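Local structure of putative retaining b-glycosidase (Saccharophagus degradans, 5A95) at residues N72-T76 and G77-S81; L104-P108 and V109-K113; A242-R246 and E247-Y251. The protein probably hydrolyses mixed-linkage beta-glucans with retention of anomeric configuration, as a family 5 glycoside hydrolase of the licheninase type. The protein carries 1 engineered substitution. All blocks are in the same frame, centred on the assembly; numbering follows the deposited sequence. Where two conformers were deposited one is given.

Contact 1 of 3, residues N72-T76 and G77-S81; sequences NIADT and GKLLS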
ATOM      1  N   ASN A  72      23.764  20.349  -6.332  1.00  7.05           N
ATOM      2  CA  ASN A  72      22.457  19.948  -6.826  1.00  6.75           C
ATOM      3  C   ASN A  72      22.082  20.771  -8.031  1.00  7.54           C
ATOM      4  O   ASN A  72      22.375  21.973  -8.080  1.00  8.25           O
ATOM      5  CB  ASN A  72      21.405  20.224  -5.750  1.00  7.11           C
ATOM      6  CG  ASN A  72      21.459  19.241  -4.614  1.00  7.31           C
ATOM      7  OD1 ASN A  72      20.811  18.205  -4.687  1.00  7.98           O
ATOM      8  ND2 ASN A  72      22.252  19.530  -3.588  1.00  6.54           N
ATOM      9  N   ILE A  73      21.360  20.147  -8.954  1.00  7.05           N
ATOM     10  CA  ILE A  73      20.551  20.856  -9.925  1.00  7.55           C
ATOM     11  C   ILE A  73      19.108  20.500  -9.608  1.00  7.66           C
ATOM     12  O   ILE A  73      18.840  19.679  -8.711  1.00  8.17           O
ATOM     13  CB  ILE A  73      20.932  20.514 -11.371  1.00  7.63           C
ATOM     14  CG1 ILE A  73      20.801  19.012 -11.644  1.00  8.28           C
ATOM     15  CG2 ILE A  73      22.340  21.029 -11.683  1.00  8.48           C
ATOM     16  CD1 ILE A  73      21.023  18.627 -13.096  1.00  9.07           C
ATOM     17  N   ALA A  74      18.168  21.156 -10.274  1.00  7.76           N
ATOM     18  CA  ALA A  74      16.759  20.871 -10.042  1.00  8.00           C
ATOM     19  C   ALA A  74      16.348  19.502 -10.608  1.00  8.00           C
ATOM     20  O   ALA A  74      17.077  18.865 -11.366  1.00  8.94           O
ATOM     21  CB  ALA A  74      15.865  21.982 -10.620  1.00  9.00           C
ATOM     22  N   ASP A  75      15.137  19.072 -10.243  1.00  7.95           N
ATOM     23  CA  ASP A  75      14.551  17.869 -10.816  1.00  7.56           C
ATOM     24  C   ASP A  75      14.534  17.943 -12.353  1.00  8.18           C
ATOM     25  O   ASP A  75      14.275  18.991 -12.941  1.00  8.26           O
ATOM     26  CB  ASP A  75      13.119  17.698 -10.286  1.00  7.96           C
ATOM     27  CG  ASP A  75      12.398  16.537 -10.897  1.00  7.87           C
ATOM     28  OD1 ASP A  75      11.731  16.745 -11.934  1.00  7.59           O
ATOM     29  OD2 ASP A  75      12.432  15.425 -10.314  1.00  7.81           O
ATOM     30  N   THR A  76      14.778  16.799 -12.977  1.00  7.84           N
ATOM     31  CA  THR A  76      14.858  16.691 -14.426  1.00  8.35           C
ATOM     32  C   THR A  76      13.606  17.230 -15.095  1.00  9.76           C
ATOM     33  O   THR A  76      13.689  17.932 -16.088  1.00 10.31           O
ATOM     34  CB  THR A  76      15.073  15.203 -14.803  1.00  9.80           C
ATOM     35  OG1 THR A  76      16.301  14.732 -14.228  1.00 10.82           O
ATOM     36  CG2 THR A  76      15.101  14.994 -16.294  1.00 10.93           C
ATOM     37  N   GLY A  77      12.440  16.874 -14.564  1.00  9.73           N
ATOM     38  CA  GLY A  77      11.183  17.333 -15.128  1.00  9.99           C
ATOM     39  C   GLY A  77      11.008  18.848 -15.049  1.00  9.61           C
ATOM     40  O   GLY A  77      10.469  19.475 -15.950  1.00 11.02           O
ATOM     41  N   LYS A  78      11.422  19.447 -13.934  1.00 10.04           N
ATOM     42  CA  LYS A  78      11.369  20.892 -13.782  1.00  9.10           C
ATOM     43  C   LYS A  78      12.198  21.516 -14.894  1.00  9.53           C
ATOM     44  O   LYS A  78      11.763  22.449 -15.554  1.00 10.68           O
ATOM     45  CB  LYS A  78      11.882  21.298 -12.389  1.00 11.11           C
ATOM     46  CG  LYS A  78      11.850  22.796 -12.088  1.00 11.80           C
ATOM     47  CD  LYS A  78      13.088  23.519 -12.599  1.00 12.27           C
ATOM     48  CE  LYS A  78      13.094  24.956 -12.101  1.00 12.73           C
ATOM     49  NZ  LYS A  78      14.171  25.762 -12.705  1.00 11.86           N
ATOM     50  N   LEU A  79      13.417  21.022 -15.078  1.00  9.23           N
ATOM     51  CA  LEU A  79      14.315  21.554 -16.095  1.00  9.19           C
ATOM     52  C   LEU A  79      13.785  21.347 -17.516  1.00  9.89           C
ATOM     53  O   LEU A  79      13.815  22.286 -18.345  1.00  9.64           O
ATOM     54  CB  LEU A  79      15.706  20.974 -15.909  1.00  9.30           C
ATOM     55  CG  LEU A  79      16.423  21.477 -14.641  1.00  9.07           C
ATOM     56  CD1 LEU A  79      17.652  20.625 -14.378  1.00  9.86           C
ATOM     57  CD2 LEU A  79      16.782  22.953 -14.767  1.00 10.41           C
ATOM     58  N   LEU A  80      13.250  20.160 -17.797  1.00  8.85           N
ATOM     59  CA  LEU A  80      12.690  19.882 -19.134  1.00  9.84           C
ATOM     60  C   LEU A  80      11.580  20.862 -19.494  1.00 10.76           C
ATOM     61  O   LEU A  80      11.409  21.236 -20.660  1.00 13.54           O
ATOM     62  CB  LEU A  80      12.135  18.449 -19.202  1.00 11.07           C
ATOM     63  CG  LEU A  80      13.149  17.330 -19.349  1.00 11.56           C
ATOM     64  CD1 LEU A  80      12.578  15.969 -18.935  1.00 13.75           C
ATOM     65  CD2 LEU A  80      13.682  17.278 -20.772  1.00 12.85           C
ATOM     66  N   SER A  81      10.795  21.237 -18.499  1.00 11.65           N
ATOM     67  CA  SER A  81       9.600  22.027 -18.733  1.00 13.13           C
ATOM     68  C   SER A  81       9.946  23.365 -19.404  1.00 13.09           C
ATOM     69  O   SER A  81       9.117  23.918 -20.113  1.00 15.94           O
ATOM     70  CB  SER A  81       8.793  22.204 -17.443  1.00 15.33           C
ATOM     71  OG  SER A  81       9.355  23.157 -16.583  1.00 18.22           O
TER
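D75 starts the helix that holds G77 and K78. It is the N-cap residue. Its CG lies anti to the backbone N (chi1 176°), which brings the carboxylate round to the first turn. D75 OD1 then lies 2.7 Å from G77 N and 3.4 Å from K78 N. Both capping bonds are weak. The backbone bond from L79 N to D75 O is straighter, at 3.1 Å. The tightly packed side is buried and mostly apolar. L79 CD1 packs on a backbone oxygen, A74 O, at 3.5 Å, and L79 CG is 4.1 Å from A74 CB. K78 rests its CD on A74 CB at 3.7 Å. Its NZ goes on to salt bridges with D333 and D335. I73 and L79 cross at about a right angle, CD1 against CD1. L89 of helix 87-96 touches both. An alanine in place of L79 would probably take away the methyl that I73 CD1 packs on and open a gap beside L89. The other side is looser. L80 runs alongside T76, with L80 CD1 3.8 Å from T76 CG2, and is partly exposed. S81 is exposed and turns its OG back onto K78 O. The buried D75 carboxylate also bonds to S110 OG, Y119 OH and H107 N. These partners and the helix start probably stabilise a negative charge on D75, and its bonds tie the loop to S110, Y119 and H107.

Contact 2 of 3, residues L104-P108 and V109-K113; sequences LPIHP and VSWRK. With BGC (beta-D-glucopyranose), chain D.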
ATOM      1  N   LEU A 104      21.224  14.747  -8.407  1.00  7.12           N
ATOM      2  CA  LEU A 104      19.946  14.826  -9.114  0.60  6.86           C
ATOM      3  C   LEU A 104      18.827  14.532  -8.114  1.00  6.46           C
ATOM      4  O   LEU A 104      18.712  13.395  -7.675  1.00  7.02           O
ATOM      5  CB  LEU A 104      19.894  13.793 -10.249  0.60  7.68           C
ATOM      6  CG  LEU A 104      20.950  13.857 -11.353  0.60  8.99           C
ATOM      7  CD1 LEU A 104      20.640  12.814 -12.436  0.60  9.87           C
ATOM      8  CD2 LEU A 104      21.008  15.245 -11.956  0.60  9.14           C
ATOM      9  N   PRO A 105      18.015  15.542  -7.753  1.00  5.88           N
ATOM     10  CA  PRO A 105      16.954  15.334  -6.767  1.00  6.04           C
ATOM     11  C   PRO A 105      15.688  14.881  -7.471  1.00  6.30           C
ATOM     12  O   PRO A 105      14.868  15.709  -7.905  1.00  7.19           O
ATOM     13  CB  PRO A 105      16.798  16.717  -6.131  1.00  6.78           C
ATOM     14  CG  PRO A 105      17.122  17.666  -7.228  1.00  7.61           C
ATOM     15  CD  PRO A 105      18.176  16.985  -8.078  1.00  7.19           C
ATOM     16  N   ILE A 106      15.511  13.566  -7.563  1.00  6.23           N
ATOM     17  CA  ILE A 106      14.416  12.967  -8.301  1.00  5.79           C
ATOM     18  C   ILE A 106      13.171  12.992  -7.451  1.00  6.02           C
ATOM     19  O   ILE A 106      13.068  12.277  -6.462  1.00  6.24           O
ATOM     20  CB  ILE A 106      14.790  11.554  -8.756  1.00  7.16           C
ATOM     21  CG1 ILE A 106      16.008  11.642  -9.685  1.00  8.29           C
ATOM     22  CG2 ILE A 106      13.608  10.849  -9.424  1.00  7.15           C
ATOM     23  CD1 ILE A 106      16.833  10.390  -9.812  1.00  9.58           C
ATOM     24  N   HIS A 107      12.235  13.865  -7.801  1.00  6.29           N
ATOM     25  CA  HIS A 107      11.028  14.015  -7.017  1.00  6.44           C
ATOM     26  C   HIS A 107      10.018  12.934  -7.393  1.00  5.47           C
ATOM     27  O   HIS A 107       9.736  12.744  -8.570  1.00  6.99           O
ATOM     28  CB  HIS A 107      10.400  15.384  -7.236  1.00  6.67           C
ATOM     29  CG  HIS A 107      11.143  16.492  -6.570  1.00  6.89           C
ATOM     30  ND1 HIS A 107      12.491  16.710  -6.738  1.00  6.99           N
ATOM     31  CD2 HIS A 107      10.714  17.454  -5.720  1.00  6.95           C
ATOM     32  CE1 HIS A 107      12.849  17.778  -6.041  1.00  7.81           C
ATOM     33  NE2 HIS A 107      11.785  18.245  -5.410  1.00  7.19           N
ATOM     34  N   PRO A 108       9.403  12.267  -6.406  1.00  6.29           N
ATOM     35  CA  PRO A 108       8.458  11.208  -6.775  1.00  6.79           C
ATOM     36  C   PRO A 108       7.322  11.670  -7.690  1.00  6.74           C
ATOM     37  O   PRO A 108       6.878  10.921  -8.559  1.00  6.91           O
ATOM     38  CB  PRO A 108       7.927  10.732  -5.401  1.00  7.52           C
ATOM     39  CG  PRO A 108       9.114  10.912  -4.487  1.00  7.06           C
ATOM     40  CD  PRO A 108       9.731  12.228  -4.971  1.00  6.03           C
ATOM     41  N   VAL A 109       6.810  12.886  -7.485  1.00  7.00           N
ATOM     42  CA  VAL A 109       5.698  13.346  -8.331  1.00  7.42           C
ATOM     43  C   VAL A 109       6.146  13.435  -9.795  1.00  8.09           C
ATOM     44  O   VAL A 109       5.352  13.231 -10.698  1.00  8.25           O
ATOM     45  CB  VAL A 109       5.136  14.694  -7.828  1.00  8.07           C
ATOM     46  CG1 VAL A 109       6.123  15.827  -8.025  1.00  8.05           C
ATOM     47  CG2 VAL A 109       3.773  15.014  -8.468  1.00  8.92           C
ATOM     48  N   SER A 110       7.404  13.779 -10.013  1.00  7.20           N
ATOM     49  CA  SER A 110       8.004  13.916 -11.354  1.00  7.26           C
ATOM     50  C   SER A 110       8.298  12.549 -11.986  1.00  7.16           C
ATOM     51  O   SER A 110       8.080  12.356 -13.189  1.00  8.20           O
ATOM     52  CB  SER A 110       9.276  14.755 -11.235  1.00  7.73           C
ATOM     53  OG  SER A 110       9.784  15.063 -12.504  1.00  7.74           O
ATOM     54  N   TRP A 111       8.779  11.615 -11.173  1.00  6.93           N
ATOM     55  CA  TRP A 111       8.917  10.221 -11.543  1.00  6.91           C
ATOM     56  C   TRP A 111       7.582   9.741 -12.108  1.00  7.24           C
ATOM     57  O   TRP A 111       7.532   9.123 -13.178  1.00  8.48           O
ATOM     58  CB  TRP A 111       9.359   9.426 -10.304  1.00  6.99           C
ATOM     59  CG  TRP A 111       9.512   7.962 -10.450  1.00  7.46           C
ATOM     60  CD1 TRP A 111       8.722   6.997  -9.877  1.00  8.19           C
ATOM     61  CD2 TRP A 111      10.568   7.257 -11.109  1.00  7.57           C
ATOM     62  NE1 TRP A 111       9.203   5.753 -10.146  1.00  8.11           N
ATOM     63  CE2 TRP A 111      10.334   5.877 -10.908  1.00  8.52           C
ATOM     64  CE3 TRP A 111      11.685   7.648 -11.840  1.00  7.97           C
ATOM     65  CZ2 TRP A 111      11.168   4.895 -11.440  1.00  8.45           C
ATOM     66  CZ3 TRP A 111      12.524   6.662 -12.333  1.00  9.92           C
ATOM     67  CH2 TRP A 111      12.256   5.318 -12.154  1.00  9.93           C
ATOM     68  N   ARG A 112       6.494   9.998 -11.389  1.00  7.38           N
ATOM     69  CA  ARG A 112       5.175   9.582 -11.870  1.00  7.52           C
ATOM     70  C   ARG A 112       4.742  10.355 -13.118  1.00  8.45           C
ATOM     71  O   ARG A 112       4.186   9.775 -14.038  1.00 10.12           O
ATOM     72  CB  ARG A 112       4.120   9.711 -10.767  1.00  8.28           C
ATOM     73  CG  ARG A 112       4.272   8.696  -9.654  1.00  8.02           C
ATOM     74  CD  ARG A 112       3.165   8.809  -8.632  1.00  8.13           C
ATOM     75  NE  ARG A 112       3.187  10.046  -7.863  1.00  8.19           N
ATOM     76  CZ  ARG A 112       3.925  10.248  -6.777  1.00  7.05           C
ATOM     77  NH1 ARG A 112       4.762   9.311  -6.373  1.00  7.67           N
ATOM     78  NH2 ARG A 112       3.864  11.392  -6.117  1.00  7.69           N
ATOM     79  N   LYS A 113       4.982  11.674 -13.149  1.00  8.25           N
ATOM     80  CA  LYS A 113       4.490  12.498 -14.248  1.00  8.97           C
ATOM     81  C   LYS A 113       5.147  12.139 -15.574  1.00  9.84           C
ATOM     82  O   LYS A 113       4.461  11.980 -16.594  1.00 11.58           O
ATOM     83  CB  LYS A 113       4.667  13.987 -13.927  1.00 10.08           C
ATOM     84  CG  LYS A 113       4.027  14.906 -14.958  1.00 12.36           C
ATOM     85  CD  LYS A 113       4.048  16.363 -14.540  1.00 15.76           C
ATOM     86  CE  LYS A 113       3.206  17.228 -15.476  1.00 20.65           C
ATOM     87  NZ  LYS A 113       3.269  18.657 -15.058  1.00 24.95           N
TER
HETATM   88  C2  BGC D   2      13.033  25.019  -2.930  1.00 10.27           C
HETATM   89  C3  BGC D   2      11.672  25.206  -3.575  1.00 11.48           C
HETATM   90  C4  BGC D   2      11.308  24.017  -4.436  1.00 10.76           C
HETATM   91  C5  BGC D   2      11.456  22.713  -3.651  1.00  9.99           C
HETATM   92  C6  BGC D   2      11.334  21.478  -4.506  1.00 10.08           C
HETATM   93  C1  BGC D   2      12.985  23.712  -2.157  1.00 11.17           C
HETATM   94  O2  BGC D   2      13.258  26.136  -2.074  1.00 12.10           O
HETATM   95  O3  BGC D   2      11.720  26.374  -4.404  1.00 13.27           O
HETATM   96  O4  BGC D   2       9.951  24.146  -4.851  1.00 11.73           O
HETATM   97  O5  BGC D   2      12.743  22.652  -3.064  1.00  9.82           O
HETATM   98  O6  BGC D   2      11.515  20.319  -3.698  1.00  8.60           O
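R112 lays one face of its guanidinium over P108 O. The oxygen is 3.4 Å above the plane and over its centre, so the meeting is face-on and not a hydrogen bond. A bend at chi3 (-67°) folds the arginine back along its own helix. R112 NH1 also comes within 3.6 Å of P108 CB. The same P108 O accepts the backbone N-H of R112 at 3.0 Å. Farther out, the guanidinium meets E163 in a salt bridge and D158 O in a hydrogen bond.

W111 leaves the helix in another direction. With CG anti to its N (chi1 178°), its indole approaches I106 obliquely, W111 CE3 lying 4.4 Å from I106 CG2. F167 and W141 meet this indole edge-to-face. The backbone joins the turn through H107 O, which takes W111 N at 3.0 Å in a nearly straight bond and S110 N in a weak one.

H107 stands at the N-cap position, but its ring turns away from the helix and works through its edge. H107 ND1 donates to P105 O at 2.8 Å. That oxygen lies in the ring plane, while ND1 stands above the carbonyl plane of P105. At the other nitrogen, H107 NE2 is 2.7 Å from O6 of the bound glucose, also near the ring plane, in a bond of 172°. H142 stacks on the ring, and W31 of a neighbouring subunit meets it too. Y157 OH and S337 O hold the same sugar. The bond from H107 ND1 to P105 O probably fixes the rotation of the imidazole, together with the H142 stack, and so aims NE2 at the sugar hydroxyl. The end of strand 101-106 thus positions a residue of the glycan pocket.

Contact 3 of 3, residues A242-R246 and E247-Y251; sequences APIER and EGIAY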
ATOM      1  N   ALA A 242      23.692   2.168  17.095  1.00  8.14           N
ATOM      2  CA  ALA A 242      22.823   1.421  16.175  1.00  7.75           C
ATOM      3  C   ALA A 242      23.071   1.802  14.729  1.00  7.16           C
ATOM      4  O   ALA A 242      22.164   2.219  13.998  1.00  7.91           O
ATOM      5  CB  ALA A 242      21.366   1.594  16.551  1.00  8.65           C
ATOM      6  N   PRO A 243      24.320   1.632  14.266  1.00  6.93           N
ATOM      7  CA  PRO A 243      24.607   1.948  12.877  1.00  7.27           C
ATOM      8  C   PRO A 243      23.924   0.958  11.928  1.00  6.85           C
ATOM      9  O   PRO A 243      23.626  -0.179  12.300  1.00  7.78           O
ATOM     10  CB  PRO A 243      26.125   1.769  12.801  1.00  7.80           C
ATOM     11  CG  PRO A 243      26.436   0.741  13.832  1.00  7.98           C
ATOM     12  CD  PRO A 243      25.489   1.050  14.957  1.00  7.95           C
ATOM     13  N   ILE A 244      23.768   1.350  10.671  1.00  6.71           N
ATOM     14  CA  ILE A 244      23.339   0.405   9.650  1.00  7.94           C
ATOM     15  C   ILE A 244      24.332  -0.750   9.599  1.00  7.31           C
ATOM     16  O   ILE A 244      25.556  -0.533   9.520  1.00  8.58           O
ATOM     17  CB  ILE A 244      23.334   1.101   8.279  1.00  8.63           C
ATOM     18  CG1 ILE A 244      22.361   2.260   8.238  1.00 10.43           C
ATOM     19  CG2 ILE A 244      23.111   0.113   7.142  1.00  8.46           C
ATOM     20  CD1 ILE A 244      20.924   1.867   8.306  1.00 11.54           C
ATOM     21  N   GLU A 245      23.820  -1.977   9.643  1.00  7.41           N
ATOM     22  CA  GLU A 245      24.678  -3.158   9.762  1.00  7.76           C
ATOM     23  C   GLU A 245      25.057  -3.720   8.392  1.00  8.08           C
ATOM     24  O   GLU A 245      24.817  -4.900   8.126  1.00  8.15           O
ATOM     25  CB  GLU A 245      23.989  -4.205  10.651  1.00  9.68           C
ATOM     26  CG  GLU A 245      23.868  -3.737  12.098  1.00 11.59           C
ATOM     27  CD  GLU A 245      23.163  -4.752  12.950  1.00 14.72           C
ATOM     28  OE1 GLU A 245      23.828  -5.723  13.304  1.00 20.45           O
ATOM     29  OE2 GLU A 245      21.980  -4.587  13.273  1.00 18.53           O
ATOM     30  N   ARG A 246      25.632  -2.871   7.544  1.00  9.67           N
ATOM     31  CA  ARG A 246      26.075  -3.262   6.229  1.00  9.27           C
ATOM     32  C   ARG A 246      27.384  -2.515   5.966  1.00  8.93           C
ATOM     33  O   ARG A 246      27.605  -1.440   6.509  1.00 11.26           O
ATOM     34  CB  ARG A 246      25.023  -2.878   5.159  1.00  9.18           C
ATOM     35  CG  ARG A 246      23.613  -3.416   5.416  1.00  9.72           C
ATOM     36  CD  ARG A 246      23.513  -4.900   5.174  1.00  8.81           C
ATOM     37  NE  ARG A 246      22.152  -5.437   5.270  1.00  9.09           N
ATOM     38  CZ  ARG A 246      21.553  -5.820   6.407  1.00  9.30           C
ATOM     39  NH1 ARG A 246      22.143  -5.669   7.574  1.00 11.56           N
ATOM     40  NH2 ARG A 246      20.362  -6.366   6.370  1.00  9.66           N
ATOM     41  N   GLU A 247      28.247  -3.098   5.153  1.00  8.90           N
ATOM     42  CA  GLU A 247      29.468  -2.461   4.702  1.00  9.42           C
ATOM     43  C   GLU A 247      29.183  -1.515   3.542  1.00  7.88           C
ATOM     44  O   GLU A 247      28.193  -1.658   2.822  1.00  8.02           O
ATOM     45  CB  GLU A 247      30.478  -3.512   4.217  1.00 11.68           C
ATOM     46  CG  GLU A 247      30.980  -4.482   5.271  1.00 13.42           C
ATOM     47  CD  GLU A 247      32.034  -3.883   6.174  1.00 16.81           C
ATOM     48  OE1 GLU A 247      32.849  -3.049   5.687  1.00 19.23           O
ATOM     49  OE2 GLU A 247      32.036  -4.243   7.373  1.00 19.93           O
ATOM     50  N   GLY A 248      30.084  -0.564   3.346  1.00  7.25           N
ATOM     51  CA  GLY A 248      30.104   0.281   2.174  1.00  7.19           C
ATOM     52  C   GLY A 248      29.078   1.399   2.131  1.00  6.77           C
ATOM     53  O   GLY A 248      28.781   1.895   1.067  1.00  8.50           O
ATOM     54  N   ILE A 249      28.626   1.802   3.316  1.00  8.00           N
ATOM     55  CA  ILE A 249      27.574   2.806   3.548  1.00  9.39           C
ATOM     56  C   ILE A 249      28.212   4.149   3.838  1.00  8.15           C
ATOM     57  O   ILE A 249      29.194   4.227   4.583  1.00 10.19           O
ATOM     58  CB  ILE A 249      26.714   2.376   4.821  1.00 10.82           C
ATOM     59  CG1 ILE A 249      26.192   0.949   4.629  1.00 11.53           C
ATOM     60  CG2 ILE A 249      25.577   3.312   5.156  1.00 12.67           C
ATOM     61  CD1 ILE A 249      25.472   0.763   3.323  1.00 10.74           C
ATOM     62  N   ALA A 250      27.662   5.209   3.256  1.00  6.72           N
ATOM     63  CA  ALA A 250      27.977   6.564   3.657  1.00  6.49           C
ATOM     64  C   ALA A 250      26.739   7.170   4.310  1.00  5.76           C
ATOM     65  O   ALA A 250      25.610   6.678   4.116  1.00  6.16           O
ATOM     66  CB  ALA A 250      28.391   7.382   2.451  1.00  7.94           C
ATOM     67  N   TYR A 251      26.947   8.224   5.098  1.00  5.03           N
ATOM     68  CA  TYR A 251      25.833   8.895   5.760  1.00  5.53           C
ATOM     69  C   TYR A 251      25.700  10.339   5.256  1.00  6.06           C
ATOM     70  O   TYR A 251      26.683  11.027   4.986  1.00  6.30           O
ATOM     71  CB  TYR A 251      26.010   8.844   7.295  1.00  5.54           C
ATOM     72  CG  TYR A 251      25.840   7.469   7.866  1.00  5.90           C
ATOM     73  CD1 TYR A 251      24.576   6.977   8.128  1.00  6.52           C
ATOM     74  CD2 TYR A 251      26.935   6.640   8.108  1.00  6.59           C
ATOM     75  CE1 TYR A 251      24.391   5.714   8.659  1.00  6.45           C
ATOM     76  CE2 TYR A 251      26.762   5.361   8.611  1.00  7.18           C
ATOM     77  CZ  TYR A 251      25.486   4.911   8.913  1.00  6.77           C
ATOM     78  OH  TYR A 251      25.283   3.646   9.416  1.00  8.00           O
TER
HETATM   79  O   HOH W   1      27.051   1.715   9.174  1.00  9.62           O
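The hydroxyl of Y251 is gripped by the backbone of I244 and by a water. I244 N donates to Y251 OH at 3.0 Å, with an angle of 145°. The water lies 2.6 Å from Y251 OH and donates to I244 O at 2.7 Å. The tyrosine therefore reaches both polar groups of I244, one directly and one through the water. This pins the end of its ring and ties the loop to the coming strand. The I244 side chain leans on the same place. Its CG1 is 4.0 Å from Y251 CE1, meeting the ring obliquely. Its other branch, I244 CG2, meets I249 CG1 at 4.1 Å, and these two isoleucines cross at about a right angle. I249 CG2 in turn lies over one face of the Y251 ring, toward its rim. With CG1 anti to the carbonyl carbon (chi1 -54°), I249 also sets that atom 3.4 Å from R246 O. E245 centres an inverse gamma turn. R246 NH1 bonds back to E245 O at 2.8 Å, and the arginine reaches D214 in a salt bridge. G248 turns the chain with a positive phi. The isoleucines pack on I213 of helix 202-219 and V227 of strand 224-227. Strand 250-252 then enters the barrel sheet between strands 224-227 and 287-289, and Y285 meets the Y251 ring edge-to-face.

The three contacts follow one another along the chain. All belong to the (beta/alpha)8 barrel expected of family 5. Contacts 1 and 2 take in the ends of the neighbouring parallel strands 65-72 and 101-106 and the helices that follow. Their centres are 9 Å apart and they touch through the D75 carboxylate. Both lie near bound glucose units and meet a second subunit, so they belong to the sugar-binding end of the barrel. Contact 3 leads into strand 250-252 of the same sheet, at the strand's start. Its centre is 30 Å from that of contact 1, across the chain's centre, and 26 Å from that of contact 2. It is probably plain structural packing, away from the sugar-binding end.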